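Side-chain contacts in HTH-type transcriptional regulator GadX (Escherichia coli, PDB 3MKL), which binds DNA as a transcriptional regulator, activating about fifteen acid-resistance genes such as gadA, gadB and gadC and, under some conditions, repressing gadW: residues Cys13-Asn18 / Ser31-Ser36; Ala21-Leu26 / Gly82-Ser87; Ala27-Glu32 / Ser38-Lys43; Arg62-Ile67 / Tyr91-Tyr96. All blocks are in the same frame, centred on the assembly; numbering follows the deposited sequence. Where two conformers were deposited one is given.

Contact 1. Residues Cys13-Asn18 / Ser31-Ser36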
loop_
_atom_site.group_PDB
_atom_site.type_symbol
_atom_site.label_atom_id
_atom_site.label_comp_id
_atom_site.label_asym_id
_atom_site.label_seq_id
_atom_site.Cartn_x
_atom_site.Cartn_y
_atom_site.Cartn_z
ATOM N N CYS A 13 -4.495 7.781 2.515
ATOM C CA CYS A 13 -3.371 7.561 1.588
ATOM C C CYS A 13 -2.227 8.543 1.839
ATOM O O CYS A 13 -1.065 8.176 1.715
ATOM C CB CYS A 13 -3.832 7.619 0.129
ATOM S SG CYS A 13 -4.895 6.212 -0.306
ATOM N N THR A 14 -2.545 9.781 2.230
ATOM C CA THR A 14 -1.484 10.747 2.569
ATOM C C THR A 14 -0.695 10.334 3.830
ATOM O O THR A 14 0.520 10.499 3.892
ATOM C CB THR A 14 -2.012 12.200 2.714
ATOM O OG1 THR A 14 -2.742 12.568 1.531
ATOM C CG2 THR A 14 -0.818 13.193 2.917
ATOM N N VAL A 15 -1.399 9.811 4.830
ATOM C CA VAL A 15 -0.744 9.302 6.017
ATOM C C VAL A 15 0.167 8.132 5.631
ATOM O O VAL A 15 1.350 8.134 5.936
ATOM C CB VAL A 15 -1.796 8.832 7.041
ATOM C CG1 VAL A 15 -1.130 8.139 8.230
ATOM C CG2 VAL A 15 -2.673 10.002 7.448
ATOM N N ILE A 16 -0.405 7.150 4.934
ATOM C CA ILE A 16 0.305 5.936 4.529
ATOM C C ILE A 16 1.541 6.228 3.663
ATOM O O ILE A 16 2.602 5.670 3.907
ATOM C CB ILE A 16 -0.622 4.960 3.770
ATOM C CG1 ILE A 16 -1.806 4.541 4.658
ATOM C CG2 ILE A 16 0.192 3.756 3.267
ATOM C CD1 ILE A 16 -2.831 3.631 3.962
ATOM N N ASN A 17 1.400 7.107 2.674
ATOM C CA ASN A 17 2.522 7.435 1.770
ATOM C C ASN A 17 3.679 8.200 2.403
ATOM O O ASN A 17 4.757 8.310 1.799
ATOM C CB ASN A 17 2.036 8.151 0.510
ATOM C CG ASN A 17 1.381 7.202 -0.461
ATOM O OD1 ASN A 17 1.797 6.040 -0.571
ATOM N ND2 ASN A 17 0.331 7.674 -1.160
ATOM N N ASN A 18 3.466 8.720 3.610
ATOM C CA ASN A 18 4.531 9.351 4.371
ATOM C C ASN A 18 5.552 8.338 4.881
ATOM O O ASN A 18 6.705 8.686 5.118
ATOM C CB ASN A 18 3.953 10.155 5.538
ATOM C CG ASN A 18 3.489 11.562 5.123
ATOM O OD1 ASN A 18 3.473 11.910 3.934
ATOM N ND2 ASN A 18 3.098 12.370 6.114
ATOM N N SER A 31 -5.118 7.597 14.830
ATOM C CA SER A 31 -4.467 8.492 15.779
ATOM C C SER A 31 -3.784 9.688 15.102
ATOM O O SER A 31 -3.908 10.826 15.571
ATOM C CB SER A 31 -3.513 7.729 16.706
ATOM O OG SER A 31 -2.594 7.001 15.934
ATOM N N GLU A 32 -3.076 9.427 14.008
ATOM C CA GLU A 32 -2.539 10.477 13.118
ATOM C C GLU A 32 -3.588 11.506 12.638
ATOM O O GLU A 32 -3.276 12.679 12.415
ATOM C CB GLU A 32 -1.939 9.815 11.859
ATOM C CG GLU A 32 -0.591 9.155 12.058
ATOM C CD GLU A 32 0.550 10.091 11.673
ATOM O OE1 GLU A 32 1.111 10.775 12.571
ATOM O OE2 GLU A 32 0.866 10.172 10.458
ATOM N N LEU A 33 -4.820 11.046 12.447
ATOM C CA LEU A 33 -5.868 11.883 11.888
ATOM C C LEU A 33 -6.681 12.543 12.995
ATOM O O LEU A 33 -7.661 13.265 12.718
ATOM C CB LEU A 33 -6.781 11.041 11.001
ATOM C CG LEU A 33 -6.149 10.556 9.681
ATOM C CD1 LEU A 33 -7.214 9.935 8.808
ATOM C CD2 LEU A 33 -5.462 11.702 8.906
ATOM N N LEU A 34 -6.265 12.291 14.242
ATOM C CA LEU A 34 -7.001 12.745 15.422
ATOM C C LEU A 34 -8.494 12.296 15.364
ATOM O O LEU A 34 -9.424 13.116 15.513
ATOM C CB LEU A 34 -6.825 14.270 15.594
ATOM C CG LEU A 34 -5.371 14.816 15.664
ATOM C CD1 LEU A 34 -5.328 16.357 15.681
ATOM C CD2 LEU A 34 -4.568 14.275 16.864
HETATM N N MSE A 35 -8.717 11.000 15.125
HETATM C CA MSE A 35 -10.083 10.439 15.030
HETATM C C MSE A 35 -10.126 9.152 15.792
HETATM O O MSE A 35 -9.084 8.506 15.929
HETATM C CB MSE A 35 -10.451 10.093 13.580
HETATM C CG MSE A 35 -10.605 11.254 12.638
HETATM SE SE MSE A 35 -10.568 10.536 10.802
HETATM C CE MSE A 35 -12.226 9.554 10.907
ATOM N N SER A 36 -11.316 8.749 16.256
ATOM C CA SER A 36 -11.486 7.398 16.805
ATOM C C SER A 36 -11.350 6.311 15.720
ATOM O O SER A 36 -11.784 6.497 14.568
ATOM C CB SER A 36 -12.815 7.238 17.573
ATOM O OG SER A 36 -13.918 7.304 16.699
HETATM O O HOH W 1 2.488 9.141 8.608
#
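OE2 of E32 and the carbonyl oxygen of V15 are joined by one water molecule, which donates to both: 2.7 Å to E32 OE2 and 3.1 Å to V15 O. The two acceptors subtend about 120° at the water. V15 O also accepts from N18 N within its own segment, at 3.2 Å, giving it two donors. Besides the water bridge, V15 divides its two methyls between E32 and L33. Its CG1, anti to the backbone N (chi1 173°), lies 3.6 Å from E32 OE2 and also close to E32 CG. E32 bends at chi2 (-95°), and the two side chains run past each other in opposite senses. The other methyl, V15 CG2, makes the apolar packing of the contact, at 3.6 Å from L33 CD2. W24 lies against V15 and E32, while L33 reaches V12 and L40. Just beyond, L34 adopts positive phi in a Schellman motif, and S36 OG N-caps the following helix through L39 N. Helix end, short turn and capped new helix together match the turn of the first predicted helix-turn-helix motif, seated here on helix 8-17.

Contact 2. Residues Ala21-Leu26 / Gly82-Ser87; sequences AHEWTL and GYHSVS
A Schellman motif at G82, ending helix 74-80 inside the second predicted helix-turn-helix region, meets A21 in the loop that precedes the first. The approach is close to the backbone: A21 CA lies 3.7 Å from G82 CA, with the A21 methyl, CB, 3.9 Å from G82 N. Two features account for glycine here, its positive phi (99°) and the lack of room for a CB beside A21 CA. Alongside runs a more open polar edge. E23 OE1 comes up in the plane of the H84 ring, at its edge, 3.8 Å from H84 CE1, with carboxylate and ring only 24° from coplanar. The E23 chain reaches there by a bend at chi2 (35°). H84 ND1 is 4.6 Å from E23 OE1, too far for direct contact, although a charged imidazole would probably favour the carboxylate. A water sits 2.8 Å from E23 OE1 and 3.0 Å from G82 O, placed to donate to both, though it cannot serve every acceptor around it at once. E23 itself centres an inverse gamma turn. The contact thus ties the loop between helices 8-17 and 26-32 to the one between helices 74-80 and 86-97, with W24 and Y83 both packing on helix 51-67.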
loop_
_atom_site.group_PDB
_atom_site.type_symbol
_atom_site.label_atom_id
_atom_site.label_comp_id
_atom_site.label_asym_id
_atom_site.label_seq_id
_atom_site.Cartn_x
_atom_site.Cartn_y
_atom_site.Cartn_z
ATOM N N ALA A 21 6.320 1.525 4.313
ATOM C CA ALA A 21 6.701 0.250 4.923
ATOM C C ALA A 21 6.175 0.064 6.342
ATOM O O ALA A 21 6.185 -1.049 6.862
ATOM C CB ALA A 21 8.242 0.039 4.877
ATOM N N HIS A 22 5.686 1.142 6.955
ATOM C CA HIS A 22 5.180 1.079 8.334
ATOM C C HIS A 22 4.063 0.066 8.492
ATOM O O HIS A 22 3.201 -0.100 7.625
ATOM C CB HIS A 22 4.690 2.448 8.834
ATOM C CG HIS A 22 4.520 2.532 10.328
ATOM N ND1 HIS A 22 5.583 2.478 11.211
ATOM C CD2 HIS A 22 3.410 2.696 11.092
ATOM C CE1 HIS A 22 5.130 2.589 12.450
ATOM N NE2 HIS A 22 3.816 2.718 12.405
ATOM N N GLU A 23 4.095 -0.595 9.633
ATOM C CA GLU A 23 3.032 -1.460 10.085
ATOM C C GLU A 23 1.706 -0.705 10.337
ATOM O O GLU A 23 1.285 -0.505 11.479
ATOM C CB GLU A 23 3.516 -2.166 11.352
ATOM C CG GLU A 23 2.955 -3.546 11.517
ATOM C CD GLU A 23 2.808 -4.225 10.178
ATOM O OE1 GLU A 23 3.819 -4.782 9.686
ATOM O OE2 GLU A 23 1.673 -4.168 9.625
ATOM N N TRP A 24 1.023 -0.292 9.272
ATOM C CA TRP A 24 -0.175 0.527 9.480
ATOM C C TRP A 24 -1.353 -0.323 9.945
ATOM O O TRP A 24 -1.606 -1.396 9.405
ATOM C CB TRP A 24 -0.521 1.298 8.218
ATOM C CG TRP A 24 0.421 2.429 7.938
ATOM C CD1 TRP A 24 1.296 2.535 6.883
ATOM C CD2 TRP A 24 0.573 3.639 8.710
ATOM N NE1 TRP A 24 1.994 3.733 6.961
ATOM C CE2 TRP A 24 1.567 4.426 8.065
ATOM C CE3 TRP A 24 -0.023 4.124 9.890
ATOM C CZ2 TRP A 24 1.972 5.676 8.555
ATOM C CZ3 TRP A 24 0.371 5.370 10.378
ATOM C CH2 TRP A 24 1.367 6.135 9.707
ATOM N N THR A 25 -2.040 0.142 10.977
ATOM C CA THR A 25 -3.279 -0.481 11.408
ATOM C C THR A 25 -4.324 0.628 11.412
ATOM O O THR A 25 -3.984 1.803 11.225
ATOM C CB THR A 25 -3.179 -1.037 12.830
ATOM O OG1 THR A 25 -3.090 0.057 13.750
ATOM C CG2 THR A 25 -1.934 -1.987 13.016
ATOM N N LEU A 26 -5.584 0.258 11.655
ATOM C CA LEU A 26 -6.696 1.217 11.660
ATOM C C LEU A 26 -6.479 2.282 12.739
ATOM O O LEU A 26 -6.575 3.475 12.460
ATOM C CB LEU A 26 -8.024 0.501 11.899
ATOM C CG LEU A 26 -9.271 1.356 12.098
ATOM C CD1 LEU A 26 -9.717 2.020 10.738
ATOM C CD2 LEU A 26 -10.420 0.528 12.780
ATOM N N GLY A 82 6.975 -2.835 2.556
ATOM C CA GLY A 82 6.488 -3.249 3.855
ATOM C C GLY A 82 6.058 -4.690 3.945
ATOM O O GLY A 82 5.447 -5.084 4.936
ATOM N N TYR A 83 6.384 -5.480 2.921
ATOM C CA TYR A 83 6.077 -6.906 2.907
ATOM C C TYR A 83 7.224 -7.721 3.489
ATOM O O TYR A 83 8.408 -7.438 3.245
ATOM C CB TYR A 83 5.724 -7.374 1.495
ATOM C CG TYR A 83 4.456 -6.743 0.983
ATOM C CD1 TYR A 83 3.203 -7.218 1.382
ATOM C CD2 TYR A 83 4.502 -5.651 0.118
ATOM C CE1 TYR A 83 2.011 -6.612 0.913
ATOM C CE2 TYR A 83 3.335 -5.032 -0.336
ATOM C CZ TYR A 83 2.102 -5.523 0.063
ATOM O OH TYR A 83 0.975 -4.913 -0.397
ATOM N N HIS A 84 6.872 -8.712 4.297
ATOM C CA HIS A 84 7.863 -9.552 4.907
ATOM C C HIS A 84 7.991 -10.797 4.065
ATOM O O HIS A 84 8.948 -11.562 4.211
ATOM C CB HIS A 84 7.465 -9.897 6.345
ATOM C CG HIS A 84 7.480 -8.717 7.270
ATOM N ND1 HIS A 84 6.361 -7.944 7.513
ATOM C CD2 HIS A 84 8.481 -8.171 8.004
ATOM C CE1 HIS A 84 6.674 -6.974 8.355
ATOM N NE2 HIS A 84 7.953 -7.088 8.666
ATOM N N SER A 85 7.022 -10.994 3.175
ATOM C CA SER A 85 6.927 -12.226 2.411
ATOM C C SER A 85 6.896 -11.919 0.904
ATOM O O SER A 85 5.946 -11.270 0.411
ATOM C CB SER A 85 5.710 -13.017 2.911
ATOM O OG SER A 85 5.313 -14.018 2.013
ATOM N N VAL A 86 7.941 -12.349 0.180
ATOM C CA VAL A 86 8.002 -12.163 -1.288
ATOM C C VAL A 86 6.924 -12.923 -2.080
ATOM O O VAL A 86 6.401 -12.386 -3.058
ATOM C CB VAL A 86 9.390 -12.479 -1.891
ATOM C CG1 VAL A 86 9.471 -11.979 -3.354
ATOM C CG2 VAL A 86 10.480 -11.834 -1.067
ATOM N N SER A 87 6.605 -14.157 -1.670
ATOM C CA SER A 87 5.481 -14.927 -2.254
ATOM C C SER A 87 4.178 -14.151 -2.145
ATOM O O SER A 87 3.412 -14.010 -3.116
ATOM C CB SER A 87 5.281 -16.246 -1.524
ATOM O OG SER A 87 6.355 -17.133 -1.732
HETATM O O HOH W 2 5.843 -4.116 7.797
#

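Contact 3. Residues Ala27-Glu32 / Ser38-Lys43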
loop_
_atom_site.group_PDB
_atom_site.type_symbol
_atom_site.label_atom_id
_atom_site.label_comp_id
_atom_site.label_asym_id
_atom_site.label_seq_id
_atom_site.Cartn_x
_atom_site.Cartn_y
_atom_site.Cartn_z
ATOM N N ALA A 27 -6.190 1.825 13.955
ATOM C CA ALA A 27 -5.901 2.682 15.095
ATOM C C ALA A 27 -4.730 3.652 14.878
ATOM O O ALA A 27 -4.781 4.787 15.336
ATOM C CB ALA A 27 -5.661 1.834 16.339
ATOM N N ARG A 28 -3.677 3.228 14.196
ATOM C CA ARG A 28 -2.493 4.102 14.060
ATOM C C ARG A 28 -2.707 5.202 13.042
ATOM O O ARG A 28 -2.289 6.341 13.258
ATOM C CB ARG A 28 -1.239 3.307 13.736
ATOM C CG ARG A 28 -0.824 2.391 14.863
ATOM C CD ARG A 28 0.035 1.276 14.360
ATOM N NE ARG A 28 0.774 0.682 15.466
ATOM C CZ ARG A 28 1.455 -0.461 15.400
ATOM N NH1 ARG A 28 1.486 -1.168 14.276
ATOM N NH2 ARG A 28 2.117 -0.894 16.460
ATOM N N ILE A 29 -3.359 4.857 11.934
ATOM C CA ILE A 29 -3.827 5.857 10.966
ATOM C C ILE A 29 -4.787 6.819 11.674
ATOM O O ILE A 29 -4.629 8.021 11.590
ATOM C CB ILE A 29 -4.517 5.212 9.743
ATOM C CG1 ILE A 29 -3.530 4.414 8.884
ATOM C CG2 ILE A 29 -5.146 6.290 8.843
ATOM C CD1 ILE A 29 -4.275 3.367 7.977
ATOM N N ALA A 30 -5.766 6.283 12.404
ATOM C CA ALA A 30 -6.766 7.097 13.103
ATOM C C ALA A 30 -6.138 8.050 14.105
ATOM O O ALA A 30 -6.576 9.193 14.229
ATOM C CB ALA A 30 -7.788 6.216 13.809
ATOM N N SER A 31 -5.118 7.597 14.830
ATOM C CA SER A 31 -4.467 8.492 15.779
ATOM C C SER A 31 -3.784 9.688 15.102
ATOM O O SER A 31 -3.908 10.826 15.571
ATOM C CB SER A 31 -3.513 7.729 16.706
ATOM O OG SER A 31 -2.594 7.001 15.934
ATOM N N GLU A 32 -3.076 9.427 14.008
ATOM C CA GLU A 32 -2.539 10.477 13.118
ATOM C C GLU A 32 -3.588 11.506 12.638
ATOM O O GLU A 32 -3.276 12.679 12.415
ATOM C CB GLU A 32 -1.939 9.815 11.859
ATOM C CG GLU A 32 -0.591 9.155 12.058
ATOM C CD GLU A 32 0.550 10.091 11.673
ATOM O OE1 GLU A 32 1.111 10.775 12.571
ATOM O OE2 GLU A 32 0.866 10.172 10.458
ATOM N N SER A 38 -13.185 3.776 15.381
ATOM C CA SER A 38 -14.558 3.517 14.941
ATOM C C SER A 38 -15.050 4.549 13.927
ATOM O O SER A 38 -15.674 4.187 12.940
ATOM C CB SER A 38 -15.523 3.498 16.124
ATOM O OG SER A 38 -15.113 2.519 17.057
ATOM N N LEU A 39 -14.794 5.831 14.174
ATOM C CA LEU A 39 -15.161 6.857 13.189
ATOM C C LEU A 39 -14.413 6.642 11.861
ATOM O O LEU A 39 -15.044 6.649 10.789
ATOM C CB LEU A 39 -14.984 8.302 13.731
ATOM C CG LEU A 39 -15.406 9.483 12.829
ATOM C CD1 LEU A 39 -16.939 9.526 12.607
ATOM C CD2 LEU A 39 -14.927 10.805 13.413
ATOM N N LEU A 40 -13.100 6.392 11.919
ATOM C CA LEU A 40 -12.339 6.186 10.664
ATOM C C LEU A 40 -12.863 5.008 9.863
ATOM O O LEU A 40 -13.082 5.125 8.661
ATOM C CB LEU A 40 -10.821 6.090 10.867
ATOM C CG LEU A 40 -10.051 5.906 9.531
ATOM C CD1 LEU A 40 -10.143 7.144 8.658
ATOM C CD2 LEU A 40 -8.584 5.460 9.734
ATOM N N LYS A 41 -13.125 3.894 10.533
ATOM C CA LYS A 41 -13.689 2.741 9.847
ATOM C C LYS A 41 -15.006 3.134 9.194
ATOM O O LYS A 41 -15.275 2.752 8.073
ATOM C CB LYS A 41 -13.922 1.592 10.823
ATOM C CG LYS A 41 -14.280 0.278 10.157
ATOM C CD LYS A 41 -14.178 -0.883 11.158
ATOM C CE LYS A 41 -14.825 -2.139 10.555
ATOM N NZ LYS A 41 -14.879 -3.291 11.499
ATOM N N LYS A 42 -15.814 3.902 9.914
ATOM C CA LYS A 42 -17.142 4.286 9.434
ATOM C C LYS A 42 -17.029 5.143 8.178
ATOM O O LYS A 42 -17.670 4.844 7.178
ATOM C CB LYS A 42 -17.941 4.997 10.525
ATOM C CG LYS A 42 -19.438 5.208 10.226
ATOM C CD LYS A 42 -20.150 5.701 11.504
ATOM C CE LYS A 42 -21.674 5.626 11.410
ATOM N NZ LYS A 42 -22.382 5.564 12.758
ATOM N N LYS A 43 -16.198 6.179 8.216
ATOM C CA LYS A 43 -16.069 7.075 7.073
ATOM C C LYS A 43 -15.497 6.398 5.828
ATOM O O LYS A 43 -15.919 6.715 4.720
ATOM C CB LYS A 43 -15.258 8.331 7.419
ATOM C CG LYS A 43 -15.915 9.252 8.427
ATOM C CD LYS A 43 -17.264 9.798 7.910
ATOM C CE LYS A 43 -17.502 11.245 8.344
ATOM N NZ LYS A 43 -18.959 11.613 8.413
#
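L40 inserts one methyl against I29 and A30, joining the two helices of the first predicted helix-turn-helix motif, 26-32 and 37-46. The backbones come near at this point, with A30 CA 6.2 Å from L40 CA, a separation made possible by the small alanine. All three touching residues are buried. L40 CG stands anti to the backbone N (chi1 -179°), extending the side chain toward helix 26-32. Its CD2 meets I29 CG2 at 3.6 Å and I29 CB at 4.1 Å, the two side chains crossing at about a right angle. M8 and V12 of helix 8-17 also touch L40, and I29 reaches V12 and W24, so the pair belongs to a small core of three helices. The outer side is quite different. S31, R28 and the successive lysines K41, K42 and K43 are exposed and do not meet across the contact. The S31 hydroxyl turns back onto its own helix, where R28 O (2.8 Å from S31 OG) and A27 O compete for its single proton. R28 NH1 is hydrogen-bonded to E23 O in the preceding loop. The lysine-rich surface of helix 37-46, in the usual position of a recognition helix, is consistent with DNA binding. On the packed side, L40 CD2 also lies 4.0 Å from A30 N and 4.2 Å from A30 CB, resting on backbone as well as side chain.

Contact 4. Residues Arg62-Ile67 / Tyr91-Tyr96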
loop_
_atom_site.group_PDB
_atom_site.type_symbol
_atom_site.label_atom_id
_atom_site.label_comp_id
_atom_site.label_asym_id
_atom_site.label_seq_id
_atom_site.Cartn_x
_atom_site.Cartn_y
_atom_site.Cartn_z
ATOM N N ARG A 62 3.730 2.214 -5.059
ATOM C CA ARG A 62 5.148 2.406 -4.746
ATOM C C ARG A 62 6.002 1.342 -5.418
ATOM O O ARG A 62 7.119 1.626 -5.869
ATOM C CB ARG A 62 5.382 2.400 -3.235
ATOM C CG ARG A 62 6.799 2.781 -2.806
ATOM C CD ARG A 62 7.136 4.244 -3.132
ATOM N NE ARG A 62 6.064 5.160 -2.731
ATOM C CZ ARG A 62 6.097 5.955 -1.659
ATOM N NH1 ARG A 62 7.159 5.971 -0.863
ATOM N NH2 ARG A 62 5.065 6.743 -1.390
ATOM N N ALA A 63 5.467 0.119 -5.491
ATOM C CA ALA A 63 6.154 -0.999 -6.135
ATOM C C ALA A 63 6.518 -0.706 -7.586
ATOM O O ALA A 63 7.566 -1.144 -8.044
ATOM C CB ALA A 63 5.341 -2.271 -6.032
ATOM N N LEU A 64 5.659 0.021 -8.302
ATOM C CA LEU A 64 5.954 0.433 -9.689
ATOM C C LEU A 64 7.192 1.309 -9.806
ATOM O O LEU A 64 7.938 1.192 -10.771
ATOM C CB LEU A 64 4.762 1.157 -10.332
ATOM C CG LEU A 64 4.075 0.349 -11.429
ATOM C CD1 LEU A 64 3.846 -1.084 -10.979
ATOM C CD2 LEU A 64 2.784 1.016 -11.889
ATOM N N GLN A 65 7.406 2.169 -8.812
ATOM C CA GLN A 65 8.534 3.104 -8.806
ATOM C C GLN A 65 9.870 2.415 -8.530
ATOM O O GLN A 65 10.903 2.859 -9.016
ATOM C CB GLN A 65 8.299 4.211 -7.769
ATOM C CG GLN A 65 6.980 4.949 -7.933
ATOM C CD GLN A 65 6.854 6.162 -7.031
ATOM O OE1 GLN A 65 7.244 6.139 -5.854
ATOM N NE2 GLN A 65 6.290 7.233 -7.578
ATOM N N LEU A 66 9.850 1.333 -7.754
ATOM C CA LEU A 66 11.090 0.687 -7.306
ATOM C C LEU A 66 11.542 -0.461 -8.215
ATOM O O LEU A 66 12.736 -0.763 -8.341
ATOM C CB LEU A 66 10.944 0.191 -5.862
ATOM C CG LEU A 66 10.382 1.128 -4.780
ATOM C CD1 LEU A 66 10.293 0.402 -3.470
ATOM C CD2 LEU A 66 11.218 2.408 -4.640
ATOM N N ILE A 67 10.574 -1.093 -8.856
ATOM C CA ILE A 67 10.846 -2.260 -9.663
ATOM C C ILE A 67 11.745 -1.932 -10.866
ATOM O O ILE A 67 12.453 -2.813 -11.357
ATOM C CB ILE A 67 9.516 -2.952 -10.067
ATOM C CG1 ILE A 67 9.732 -4.420 -10.387
ATOM C CG2 ILE A 67 8.762 -2.151 -11.133
ATOM C CD1 ILE A 67 8.696 -5.258 -9.713
ATOM N N TYR A 91 1.994 -12.390 -5.106
ATOM C CA TYR A 91 0.559 -12.682 -5.243
ATOM C C TYR A 91 -0.303 -11.398 -5.375
ATOM O O TYR A 91 -1.217 -11.313 -6.195
ATOM C CB TYR A 91 0.075 -13.520 -4.053
ATOM C CG TYR A 91 -1.389 -13.315 -3.739
ATOM C CD1 TYR A 91 -2.380 -14.020 -4.448
ATOM C CD2 TYR A 91 -1.800 -12.441 -2.724
ATOM C CE1 TYR A 91 -3.745 -13.827 -4.172
ATOM C CE2 TYR A 91 -3.173 -12.264 -2.436
ATOM C CZ TYR A 91 -4.118 -12.955 -3.175
ATOM O OH TYR A 91 -5.437 -12.786 -2.925
ATOM N N VAL A 92 -0.010 -10.408 -4.541
ATOM C CA VAL A 92 -0.829 -9.212 -4.508
ATOM C C VAL A 92 -0.514 -8.314 -5.713
ATOM O O VAL A 92 -1.414 -7.631 -6.238
ATOM C CB VAL A 92 -0.619 -8.461 -3.185
ATOM C CG1 VAL A 92 -1.351 -7.158 -3.195
ATOM C CG2 VAL A 92 -1.163 -9.310 -2.044
ATOM N N PHE A 93 0.752 -8.327 -6.143
ATOM C CA PHE A 93 1.156 -7.582 -7.362
ATOM C C PHE A 93 0.529 -8.181 -8.614
ATOM O O PHE A 93 -0.064 -7.469 -9.413
ATOM C CB PHE A 93 2.671 -7.546 -7.480
ATOM C CG PHE A 93 3.199 -6.691 -8.614
ATOM C CD1 PHE A 93 3.741 -5.433 -8.358
ATOM C CD2 PHE A 93 3.220 -7.171 -9.915
ATOM C CE1 PHE A 93 4.280 -4.660 -9.383
ATOM C CE2 PHE A 93 3.760 -6.413 -10.964
ATOM C CZ PHE A 93 4.294 -5.147 -10.695
ATOM N N ARG A 94 0.617 -9.500 -8.750
ATOM C CA ARG A 94 -0.036 -10.174 -9.869
ATOM C C ARG A 94 -1.554 -9.920 -9.925
ATOM O O ARG A 94 -2.091 -9.742 -11.009
ATOM C CB ARG A 94 0.299 -11.663 -9.914
ATOM C CG ARG A 94 -0.333 -12.354 -11.107
ATOM C CD ARG A 94 0.292 -13.704 -11.452
ATOM N NE ARG A 94 -0.068 -14.708 -10.463
ATOM C CZ ARG A 94 0.778 -15.234 -9.581
ATOM N NH1 ARG A 94 2.065 -14.889 -9.565
ATOM N NH2 ARG A 94 0.337 -16.124 -8.713
ATOM N N ASN A 95 -2.231 -9.905 -8.769
ATOM C CA ASN A 95 -3.651 -9.580 -8.712
ATOM C C ASN A 95 -3.909 -8.162 -9.183
ATOM O O ASN A 95 -4.840 -7.916 -9.933
ATOM C CB ASN A 95 -4.216 -9.738 -7.294
ATOM C CG ASN A 95 -4.714 -11.130 -7.010
ATOM O OD1 ASN A 95 -4.646 -12.020 -7.864
ATOM N ND2 ASN A 95 -5.249 -11.328 -5.806
ATOM N N TYR A 96 -3.075 -7.236 -8.716
ATOM C CA TYR A 96 -3.230 -5.829 -9.016
ATOM C C TYR A 96 -2.869 -5.454 -10.464
ATOM O O TYR A 96 -3.493 -4.571 -11.036
ATOM C CB TYR A 96 -2.382 -4.999 -8.044
ATOM C CG TYR A 96 -2.896 -3.581 -7.845
ATOM C CD1 TYR A 96 -3.805 -3.289 -6.829
ATOM C CD2 TYR A 96 -2.472 -2.524 -8.673
ATOM C CE1 TYR A 96 -4.291 -1.994 -6.642
ATOM C CE2 TYR A 96 -2.948 -1.221 -8.476
ATOM C CZ TYR A 96 -3.850 -0.976 -7.455
ATOM O OH TYR A 96 -4.329 0.270 -7.242
#
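F93 bridges two helices in a purely apolar, buried contact, reaching from helix 86-97, the later helix of the second predicted helix-turn-helix motif, to A63, L64 and I67 on helix 51-67. The geometry explains why one large side chain dominates. The short helical segments approach no nearer than 12.3 Å between axes and cross at -104°, and even the nearest CA atoms, those of A63 and F93, are 8.4 Å apart. An aromatic ring is long enough to span that separation. A chi1 of -174° swings the ring of F93 away from its own backbone N and out toward helix 51-67. L64 CD1 makes the closest approach, 3.9 Å from F93 CE1 and 4.1 Å from F93 CZ, and the two side chains stand roughly perpendicular. A63 CB meets the ring at its edge, near the plane, 4.2 Å from F93 CD1. I67 CD1 adds a looser touch at 4.5 Å from F93 CE1. A63 and I67 are one turn apart, held by the backbone bond from I67 N to A63 O, so they offer the ring successive points along one side of the helix. M60 extends this surface toward F93 from an earlier turn. On the C-terminal side, P101 of helix 101-107 touches F93 and I67, while Y104 lies on L64 and I67, making this a junction of helices 51-67, 86-97 and 101-107.

How the contacts relate
This chain is the AraC/XylS-type helix-turn-helix part of the longer GadX. Contacts 1 and 3 lie 8 Å apart, centre to centre, and share helix 26-32; M35 N probably hydrogen-bonds to A30 O between them. Contact 4 stands across the chain's centre, about 26 Å from contact 3 between centres. Contact 2 lies between these regions, about 16 Å from contact 1 and 13 Å from contact 4 between centres, and shares helix 86-97 with the latter. Along the chain, contacts 1 and 3 close before contact 4 opens, whereas contact 2 spans residues 21 to 87. Two predicted DNA-binding motifs are thus linked by helix 51-67, the bipartite AraC-type arrangement, with contact 2 adding a second connection.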